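Local coordinates for endoglucanase A (Clostridium cellulolyticum, PDB 1EDG), which is a family 5 cellulase that hydrolyses internal beta-1,4-glucosidic bonds of cellulose with its TIM-barrel catalytic domain, at residues W287-I292 against S324-Q329; G334-L339 against Y374-I379; Y256-F261 against Q282-W287. All coordinates share one frame; numbering follows the deposited sequence.

Followed from the N terminus, the chain reaches contact 3 first. It closes the loop between barrel strand 249-254 and helix 279-297, bringing Cys-257 and Pro-258 back onto that helix. Contact 1 starts on the same helix, with Trp-287 common to both segments, and joins it to helix 316-332 after the chain has passed through strand 303-308. Contact 2 comes last. It ties the start of strand 336-339 to the tail after helix 365-374. The three follow in series, and none nests in or crosses another. Contacts 1 and 2 touch through Tyr-326 and Cys-337, and contacts 1 and 3 through Tyr-325 and Gln-282.

Contact 1: W287-I292 against S324-Q329; sequences WFMDNI and SYYVAQ
Met-289 and Tyr-326 make a CH-pi contact across two neighbouring helices. The methyl CE of Met-289 sits over the middle of one face of the Tyr-326 ring, 3.7 Å from its centroid and only 8° off the ring normal. The Met-289 chain is extended beyond CG, which carries the methyl across the gap. The same CE also lies 3.5 Å from the backbone O of Tyr-326.

The aromatic contact is made by Phe-288. Its CZ approaches Tyr-326 OH at 3.5 Å and Tyr-326 CZ at 3.9 Å. The hydroxyl lies at the edge of the Phe-288 ring, near its plane, and the two side chains meet at about a right angle. This is packing. The hydroxyl bonds instead to the backbone O of Ala-255. That bond satisfies a buried polar group and ties the ring to the loop after strand 249-254.

Apolar packing continues at the sulfur. Met-289 SD lies 3.8 Å from Gln-329 CB. Within helix 279-297 itself, Met-289 CG lies over one face of the Phe-288 ring, offset toward its rim.

The helix segments run nearly parallel, with 12° between them and axes 11.3 Å apart. Such parallel neighbours are expected of the outer helical layer of a TIM barrel. Helices 279-297 and 316-332 flank strand 303-308 in sequence. Phe-288 and Tyr-326 both reach inward to Ile-305 of that strand, and Tyr-326 also touches Cys-308.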
loop_
_atom_site.group_PDB
_atom_site.type_symbol
_atom_site.label_atom_id
_atom_site.label_comp_id
_atom_site.label_asym_id
_atom_site.label_seq_id
_atom_site.Cartn_x
_atom_site.Cartn_y
_atom_site.Cartn_z
ATOM N N TRP A 287 8.487 -3.309 17.137
ATOM C CA TRP A 287 8.770 -4.741 17.004
ATOM C C TRP A 287 8.848 -5.223 15.559
ATOM O O TRP A 287 9.852 -5.816 15.151
ATOM C CB TRP A 287 7.774 -5.598 17.806
ATOM C CG TRP A 287 6.442 -5.807 17.134
ATOM C CD1 TRP A 287 5.340 -5.007 17.233
ATOM C CD2 TRP A 287 6.097 -6.857 16.213
ATOM N NE1 TRP A 287 4.336 -5.482 16.423
ATOM C CE2 TRP A 287 4.771 -6.616 15.785
ATOM C CE3 TRP A 287 6.782 -7.971 15.701
ATOM C CZ2 TRP A 287 4.111 -7.449 14.865
ATOM C CZ3 TRP A 287 6.127 -8.799 14.784
ATOM C CH2 TRP A 287 4.805 -8.531 14.377
ATOM N N PHE A 288 7.830 -4.918 14.760
ATOM C CA PHE A 288 7.832 -5.371 13.376
ATOM C C PHE A 288 8.847 -4.624 12.522
ATOM O O PHE A 288 9.387 -5.182 11.560
ATOM C CB PHE A 288 6.421 -5.331 12.762
ATOM C CG PHE A 288 5.944 -3.954 12.388
ATOM C CD1 PHE A 288 5.295 -3.150 13.317
ATOM C CD2 PHE A 288 6.147 -3.463 11.099
ATOM C CE1 PHE A 288 4.859 -1.872 12.970
ATOM C CE2 PHE A 288 5.717 -2.192 10.747
ATOM C CZ PHE A 288 5.071 -1.395 11.687
ATOM N N MET A 289 9.128 -3.374 12.883
ATOM C CA MET A 289 10.102 -2.580 12.145
ATOM C C MET A 289 11.501 -3.155 12.328
ATOM O O MET A 289 12.298 -3.156 11.390
ATOM C CB MET A 289 10.060 -1.117 12.580
ATOM C CG MET A 289 8.747 -0.453 12.251
ATOM S SD MET A 289 8.818 1.318 12.422
ATOM C CE MET A 289 7.079 1.777 12.032
ATOM N N ASP A 290 11.796 -3.645 13.530
ATOM C CA ASP A 290 13.099 -4.244 13.804
ATOM C C ASP A 290 13.243 -5.535 13.003
ATOM O O ASP A 290 14.310 -5.818 12.458
ATOM C CB ASP A 290 13.284 -4.510 15.298
ATOM C CG ASP A 290 13.623 -3.250 16.081
ATOM O OD1 ASP A 290 14.197 -2.309 15.496
ATOM O OD2 ASP A 290 13.314 -3.203 17.287
ATOM N N ASN A 291 12.161 -6.303 12.909
ATOM C CA ASN A 291 12.176 -7.542 12.127
ATOM C C ASN A 291 12.485 -7.210 10.671
ATOM O O ASN A 291 13.303 -7.873 10.028
ATOM C CB ASN A 291 10.820 -8.253 12.204
ATOM C CG ASN A 291 10.574 -8.893 13.550
ATOM O OD1 ASN A 291 11.479 -8.965 14.385
ATOM N ND2 ASN A 291 9.350 -9.355 13.773
ATOM N N ILE A 292 11.829 -6.172 10.163
ATOM C CA ILE A 292 12.026 -5.733 8.790
ATOM C C ILE A 292 13.454 -5.233 8.564
ATOM O O ILE A 292 14.079 -5.553 7.542
ATOM C CB ILE A 292 11.002 -4.636 8.409
ATOM C CG1 ILE A 292 9.595 -5.241 8.348
ATOM C CG2 ILE A 292 11.370 -4.000 7.073
ATOM C CD1 ILE A 292 8.496 -4.213 8.197
ATOM N N SER A 324 3.693 10.578 14.126
ATOM C CA SER A 324 5.040 11.174 14.088
ATOM C C SER A 324 6.104 10.141 14.469
ATOM O O SER A 324 7.120 9.997 13.778
ATOM C CB SER A 324 5.136 12.389 15.030
ATOM O OG SER A 324 4.357 13.472 14.550
ATOM N N TYR A 325 5.848 9.430 15.563
ATOM C CA TYR A 325 6.750 8.395 16.067
ATOM C C TYR A 325 6.874 7.243 15.055
ATOM O O TYR A 325 7.976 6.755 14.782
ATOM C CB TYR A 325 6.217 7.877 17.403
ATOM C CG TYR A 325 7.080 6.829 18.077
ATOM C CD1 TYR A 325 8.143 7.198 18.900
ATOM C CD2 TYR A 325 6.799 5.469 17.929
ATOM C CE1 TYR A 325 8.901 6.241 19.566
ATOM C CE2 TYR A 325 7.551 4.501 18.591
ATOM C CZ TYR A 325 8.599 4.893 19.408
ATOM O OH TYR A 325 9.328 3.932 20.070
ATOM N N TYR A 326 5.737 6.819 14.507
ATOM C CA TYR A 326 5.683 5.743 13.521
ATOM C C TYR A 326 6.577 6.072 12.314
ATOM O O TYR A 326 7.443 5.281 11.930
ATOM C CB TYR A 326 4.219 5.530 13.077
ATOM C CG TYR A 326 3.955 4.292 12.239
ATOM C CD1 TYR A 326 4.371 4.223 10.907
ATOM C CD2 TYR A 326 3.267 3.198 12.776
ATOM C CE1 TYR A 326 4.107 3.096 10.124
ATOM C CE2 TYR A 326 2.995 2.064 11.999
ATOM C CZ TYR A 326 3.418 2.023 10.673
ATOM O OH TYR A 326 3.139 0.927 9.891
ATOM N N VAL A 327 6.385 7.252 11.734
ATOM C CA VAL A 327 7.169 7.660 10.569
ATOM C C VAL A 327 8.661 7.827 10.893
ATOM O O VAL A 327 9.513 7.395 10.119
ATOM C CB VAL A 327 6.605 8.963 9.934
ATOM C CG1 VAL A 327 7.509 9.433 8.802
ATOM C CG2 VAL A 327 5.183 8.711 9.403
ATOM N N ALA A 328 8.967 8.433 12.038
ATOM C CA ALA A 328 10.356 8.634 12.454
ATOM C C ALA A 328 11.082 7.299 12.636
ATOM O O ALA A 328 12.216 7.139 12.184
ATOM C CB ALA A 328 10.414 9.445 13.743
ATOM N N GLN A 329 10.430 6.342 13.290
ATOM C CA GLN A 329 11.024 5.026 13.517
ATOM C C GLN A 329 11.239 4.278 12.199
ATOM O O GLN A 329 12.238 3.579 12.026
ATOM C CB GLN A 329 10.157 4.200 14.473
ATOM C CG GLN A 329 10.114 4.736 15.908
ATOM C CD GLN A 329 11.449 4.623 16.640
ATOM O OE1 GLN A 329 12.356 3.907 16.214
ATOM N NE2 GLN A 329 11.570 5.333 17.750
#

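Contact 2: G334-L339 against Y374-I379; sequences GILCIL and YAFGLI
Gly-334 meets the rim of the Phe-376 ring with its backbone. Gly-334 C lies 3.7 Å from Phe-376 CZ, at the ring edge and near its plane. Gly-334 has positive phi (70°) and is the C-prime residue of a Schellman motif that ends helix 316-332. Ile-335 N bonds to Ala-330 O, and Gly-334 N bonds to Lys-331 O.

The CB of Ile-335 points away from the tail. Its backbone O is what reaches the ring, 3.8 Å from Phe-376 CE2.

Leu-336 opens the strand. Its CA lies 4.0 Å from Phe-376 CE2, again at the ring edge. Its CD1 adds a looser contact, 4.3 Å from the same CE2. Phe-376 sets CG beside its own backbone N (chi1 -67°), which extends the ring from the tail to the turn between helix and strand. The Phe-376 ring thus touches three successive residues, with Gly-334 C and Leu-336 CA at its edge.

Strand 336-339 is the last of the eight barrel strands. Leu-336 bonds through its backbone to Ile-305 of strand 303-308, and Cys-337 to Gly-32 of the first strand, closing the barrel. Phe-376 also packs against Lys-331 of helix 316-332 and Lys-27 of helix 21-29.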
loop_
_atom_site.group_PDB
_atom_site.type_symbol
_atom_site.label_atom_id
_atom_site.label_comp_id
_atom_site.label_asym_id
_atom_site.label_seq_id
_atom_site.Cartn_x
_atom_site.Cartn_y
_atom_site.Cartn_z
ATOM N N GLY A 334 15.245 3.080 7.189
ATOM C CA GLY A 334 15.178 3.182 5.737
ATOM C C GLY A 334 13.873 2.751 5.089
ATOM O O GLY A 334 13.838 2.520 3.878
ATOM N N ILE A 335 12.793 2.717 5.865
ATOM C CA ILE A 335 11.486 2.281 5.369
ATOM C C ILE A 335 10.532 3.433 5.024
ATOM O O ILE A 335 10.363 4.365 5.819
ATOM C CB ILE A 335 10.787 1.395 6.430
ATOM C CG1 ILE A 335 11.701 0.242 6.873
ATOM C CG2 ILE A 335 9.462 0.866 5.895
ATOM C CD1 ILE A 335 11.249 -0.443 8.158
ATOM N N LEU A 336 9.890 3.343 3.861
ATOM C CA LEU A 336 8.916 4.349 3.418
ATOM C C LEU A 336 7.547 4.039 4.022
ATOM O O LEU A 336 7.213 2.871 4.217
ATOM C CB LEU A 336 8.767 4.329 1.889
ATOM C CG LEU A 336 7.723 5.303 1.323
ATOM C CD1 LEU A 336 8.297 6.696 1.375
ATOM C CD2 LEU A 336 7.344 4.948 -0.096
ATOM N N CYS A 337 6.766 5.083 4.303
ATOM C CA CYS A 337 5.409 4.953 4.843
ATOM C C CYS A 337 4.400 5.571 3.871
ATOM O O CYS A 337 4.672 6.617 3.278
ATOM C CB CYS A 337 5.289 5.687 6.175
ATOM S SG CYS A 337 6.172 4.916 7.520
ATOM N N ILE A 338 3.253 4.917 3.690
ATOM C CA ILE A 338 2.200 5.432 2.811
ATOM C C ILE A 338 0.901 5.414 3.621
ATOM O O ILE A 338 0.454 4.365 4.082
ATOM C CB ILE A 338 2.045 4.587 1.517
ATOM C CG1 ILE A 338 3.378 4.530 0.750
ATOM C CG2 ILE A 338 0.976 5.201 0.608
ATOM C CD1 ILE A 338 3.307 3.772 -0.570
ATOM N N LEU A 339 0.342 6.600 3.838
ATOM C CA LEU A 339 -0.884 6.800 4.612
ATOM C C LEU A 339 -2.125 6.273 3.889
ATOM O O LEU A 339 -2.276 6.481 2.681
ATOM C CB LEU A 339 -1.082 8.310 4.839
ATOM C CG LEU A 339 -1.729 8.942 6.077
ATOM C CD1 LEU A 339 -2.490 10.167 5.638
ATOM C CD2 LEU A 339 -2.617 8.016 6.819
ATOM N N TYR A 374 9.020 14.187 9.827
ATOM C CA TYR A 374 9.868 13.041 10.108
ATOM C C TYR A 374 10.135 12.070 8.961
ATOM O O TYR A 374 10.830 11.067 9.144
ATOM C CB TYR A 374 9.346 12.321 11.348
ATOM C CG TYR A 374 9.495 13.178 12.586
ATOM C CD1 TYR A 374 10.764 13.506 13.074
ATOM C CD2 TYR A 374 8.381 13.709 13.235
ATOM C CE1 TYR A 374 10.917 14.345 14.173
ATOM C CE2 TYR A 374 8.522 14.554 14.341
ATOM C CZ TYR A 374 9.795 14.869 14.801
ATOM O OH TYR A 374 9.946 15.723 15.875
ATOM N N ALA A 375 9.620 12.380 7.777
ATOM C CA ALA A 375 9.845 11.532 6.609
ATOM C C ALA A 375 11.253 11.790 6.065
ATOM O O ALA A 375 12.010 12.574 6.640
ATOM C CB ALA A 375 8.801 11.828 5.540
ATOM N N PHE A 376 11.600 11.146 4.955
ATOM C CA PHE A 376 12.921 11.323 4.348
ATOM C C PHE A 376 13.129 12.766 3.915
ATOM O O PHE A 376 12.192 13.429 3.465
ATOM C CB PHE A 376 13.097 10.411 3.126
ATOM C CG PHE A 376 13.143 8.943 3.460
ATOM C CD1 PHE A 376 14.266 8.388 4.075
ATOM C CD2 PHE A 376 12.065 8.116 3.160
ATOM C CE1 PHE A 376 14.310 7.034 4.386
ATOM C CE2 PHE A 376 12.101 6.765 3.465
ATOM C CZ PHE A 376 13.223 6.222 4.081
ATOM N N GLY A 377 14.360 13.244 4.050
ATOM C CA GLY A 377 14.664 14.604 3.659
ATOM C C GLY A 377 14.839 14.682 2.157
ATOM O O GLY A 377 14.963 13.657 1.478
ATOM N N LEU A 378 14.860 15.898 1.631
ATOM C CA LEU A 378 15.022 16.107 0.201
ATOM C C LEU A 378 16.337 16.840 -0.033
ATOM O O LEU A 378 16.592 17.873 0.587
ATOM C CB LEU A 378 13.874 16.973 -0.322
ATOM C CG LEU A 378 13.288 16.748 -1.717
ATOM C CD1 LEU A 378 12.613 18.046 -2.140
ATOM C CD2 LEU A 378 14.348 16.355 -2.737
ATOM N N ILE A 379 17.209 16.268 -0.852
ATOM C CA ILE A 379 18.459 16.940 -1.159
ATOM C C ILE A 379 18.196 17.696 -2.451
ATOM O O ILE A 379 18.252 17.138 -3.549
ATOM C CB ILE A 379 19.669 15.970 -1.279
ATOM C CG1 ILE A 379 20.263 15.669 0.103
ATOM C CG2 ILE A 379 20.783 16.613 -2.094
ATOM C CD1 ILE A 379 19.307 15.066 1.100
#

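Contact 3: Y256-F261 against Q282-W287; sequences YCPWNF and QSEVTW
Pro-258 lays its ring against the side chain of Glu-284. Glu-284 CB lies 3.8 Å from Pro-258 CD and 4.0 Å from both Pro-258 CB and Pro-258 CG, so one methylene meets three carbons of the ring. Glu-284 CG is beside its backbone N, and the chain then bends at chi2 (-70°). The bend brings OE1 to within 3.6 Å of Pro-258 CB. The two side chains lie roughly perpendicular. The contact is van der Waals in kind, between an apolar ring and the aliphatic and carboxylate parts of the acid.

The peptide bond between Cys-257 and Pro-258 is cis. It folds the chain sharply here, and both residues still direct their CB atoms at the helix. The backbones come close: the CA atoms of Pro-258 and Glu-284 are 5.6 Å apart.

Cys-257 touches with its CB, which lies 3.7 Å from Glu-284 O.

Val-285 adds a branch from the helix. Its CG2 lies 3.9 Å from Cys-257 O. Its CG1 is opposite the backbone N (chi1 171°) and packs toward Tyr-326 of the next helix. Cys-257 O also accepts a hydrogen bond from Tyr-322 OH.

Pro-258 is the N-cap of the short helix 259-262, and its O accepts from Phe-261 N at 3.2 Å. In the TIM barrel, the contact packs the loop at the C-terminal end of strand 249-254 onto helix 279-297, the barrel helix that leads on to strand 303-308. Helix 316-332 flanks it, with Tyr-322 meeting Val-285 and packing edge-to-face with Phe-261.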
loop_
_atom_site.group_PDB
_atom_site.type_symbol
_atom_site.label_atom_id
_atom_site.label_comp_id
_atom_site.label_asym_id
_atom_site.label_seq_id
_atom_site.Cartn_x
_atom_site.Cartn_y
_atom_site.Cartn_z
ATOM N N TYR A 256 -1.045 -1.721 10.554
ATOM C CA TYR A 256 -1.832 -0.830 11.392
ATOM C C TYR A 256 -1.621 -1.392 12.797
ATOM O O TYR A 256 -2.498 -2.053 13.349
ATOM C CB TYR A 256 -3.312 -0.915 11.002
ATOM C CG TYR A 256 -3.621 -0.476 9.585
ATOM C CD1 TYR A 256 -3.964 0.843 9.307
ATOM C CD2 TYR A 256 -3.638 -1.396 8.530
ATOM C CE1 TYR A 256 -4.328 1.239 8.015
ATOM C CE2 TYR A 256 -3.998 -1.011 7.236
ATOM C CZ TYR A 256 -4.347 0.306 6.986
ATOM O OH TYR A 256 -4.762 0.689 5.731
ATOM N N CYS A 257 -0.434 -1.163 13.351
ATOM C CA CYS A 257 -0.061 -1.692 14.671
ATOM C C CYS A 257 0.186 -0.622 15.742
ATOM O O CYS A 257 0.882 0.358 15.486
ATOM C CB CYS A 257 1.201 -2.547 14.531
ATOM S SG CYS A 257 1.121 -3.785 13.214
ATOM N N PRO A 258 -0.379 -0.800 16.952
ATOM C CA PRO A 258 -1.231 -1.926 17.361
ATOM C C PRO A 258 -2.662 -1.716 16.859
ATOM O O PRO A 258 -3.185 -0.602 16.906
ATOM C CB PRO A 258 -1.146 -1.878 18.887
ATOM C CG PRO A 258 -1.063 -0.412 19.162
ATOM C CD PRO A 258 -0.085 0.076 18.106
ATOM N N TRP A 259 -3.296 -2.794 16.407
ATOM C CA TRP A 259 -4.654 -2.737 15.863
ATOM C C TRP A 259 -5.754 -2.174 16.766
ATOM O O TRP A 259 -6.621 -1.441 16.289
ATOM C CB TRP A 259 -5.077 -4.115 15.334
ATOM C CG TRP A 259 -6.443 -4.114 14.689
ATOM C CD1 TRP A 259 -7.586 -4.679 15.184
ATOM C CD2 TRP A 259 -6.806 -3.495 13.449
ATOM N NE1 TRP A 259 -8.635 -4.448 14.328
ATOM C CE2 TRP A 259 -8.186 -3.725 13.255
ATOM C CE3 TRP A 259 -6.102 -2.766 12.483
ATOM C CZ2 TRP A 259 -8.875 -3.251 12.134
ATOM C CZ3 TRP A 259 -6.789 -2.291 11.366
ATOM C CH2 TRP A 259 -8.162 -2.538 11.202
ATOM N N ASN A 260 -5.738 -2.519 18.051
ATOM C CA ASN A 260 -6.772 -2.041 18.973
ATOM C C ASN A 260 -6.828 -0.522 19.062
ATOM O O ASN A 260 -7.855 0.043 19.423
ATOM C CB ASN A 260 -6.610 -2.655 20.366
ATOM C CG ASN A 260 -5.412 -2.108 21.117
ATOM O OD1 ASN A 260 -4.401 -1.732 20.516
ATOM N ND2 ASN A 260 -5.517 -2.065 22.441
ATOM N N PHE A 261 -5.708 0.128 18.760
ATOM C CA PHE A 261 -5.637 1.581 18.772
ATOM C C PHE A 261 -5.811 2.138 17.356
ATOM O O PHE A 261 -6.626 3.028 17.116
ATOM C CB PHE A 261 -4.287 2.047 19.332
ATOM C CG PHE A 261 -4.018 3.507 19.111
ATOM C CD1 PHE A 261 -4.661 4.467 19.887
ATOM C CD2 PHE A 261 -3.182 3.925 18.079
ATOM C CE1 PHE A 261 -4.486 5.825 19.633
ATOM C CE2 PHE A 261 -2.999 5.281 17.816
ATOM C CZ PHE A 261 -3.654 6.234 18.595
ATOM N N GLN A 282 5.559 1.849 22.875
ATOM C CA GLN A 282 6.597 2.096 21.878
ATOM C C GLN A 282 6.901 0.789 21.145
ATOM O O GLN A 282 6.975 0.754 19.911
ATOM C CB GLN A 282 7.873 2.617 22.545
ATOM C CG GLN A 282 7.775 4.039 23.104
ATOM C CD GLN A 282 8.985 4.426 23.950
ATOM O OE1 GLN A 282 9.842 3.594 24.250
ATOM N NE2 GLN A 282 9.058 5.688 24.339
ATOM N N SER A 283 7.017 -0.293 21.910
ATOM C CA SER A 283 7.308 -1.616 21.357
ATOM C C SER A 283 6.265 -2.104 20.355
ATOM O O SER A 283 6.596 -2.833 19.415
ATOM C CB SER A 283 7.443 -2.646 22.484
ATOM O OG SER A 283 8.578 -2.374 23.292
ATOM N N GLU A 284 5.006 -1.726 20.574
ATOM C CA GLU A 284 3.908 -2.122 19.694
ATOM C C GLU A 284 4.124 -1.606 18.278
ATOM O O GLU A 284 3.542 -2.129 17.324
ATOM C CB GLU A 284 2.569 -1.587 20.221
ATOM C CG GLU A 284 2.102 -2.171 21.555
ATOM C CD GLU A 284 1.674 -3.637 21.475
ATOM O OE1 GLU A 284 1.319 -4.120 20.373
ATOM O OE2 GLU A 284 1.683 -4.307 22.530
ATOM N N VAL A 285 4.929 -0.553 18.157
ATOM C CA VAL A 285 5.236 0.059 16.867
ATOM C C VAL A 285 6.569 -0.431 16.292
ATOM O O VAL A 285 6.662 -0.748 15.110
ATOM C CB VAL A 285 5.278 1.616 16.984
ATOM C CG1 VAL A 285 5.807 2.244 15.699
ATOM C CG2 VAL A 285 3.890 2.161 17.294
ATOM N N THR A 286 7.595 -0.519 17.132
ATOM C CA THR A 286 8.920 -0.926 16.671
ATOM C C THR A 286 9.218 -2.419 16.468
ATOM O O THR A 286 10.099 -2.759 15.674
ATOM C CB THR A 286 10.022 -0.319 17.573
ATOM O OG1 THR A 286 9.844 -0.771 18.921
ATOM C CG2 THR A 286 9.966 1.209 17.532
ATOM N N TRP A 287 8.487 -3.309 17.137
ATOM C CA TRP A 287 8.770 -4.741 17.004
ATOM C C TRP A 287 8.848 -5.223 15.559
ATOM O O TRP A 287 9.852 -5.816 15.151
ATOM C CB TRP A 287 7.774 -5.598 17.806
ATOM C CG TRP A 287 6.442 -5.807 17.134
ATOM C CD1 TRP A 287 5.340 -5.007 17.233
ATOM C CD2 TRP A 287 6.097 -6.857 16.213
ATOM N NE1 TRP A 287 4.336 -5.482 16.423
ATOM C CE2 TRP A 287 4.771 -6.616 15.785
ATOM C CE3 TRP A 287 6.782 -7.971 15.701
ATOM C CZ2 TRP A 287 4.111 -7.449 14.865
ATOM C CZ3 TRP A 287 6.127 -8.799 14.784
ATOM C CH2 TRP A 287 4.805 -8.531 14.377
#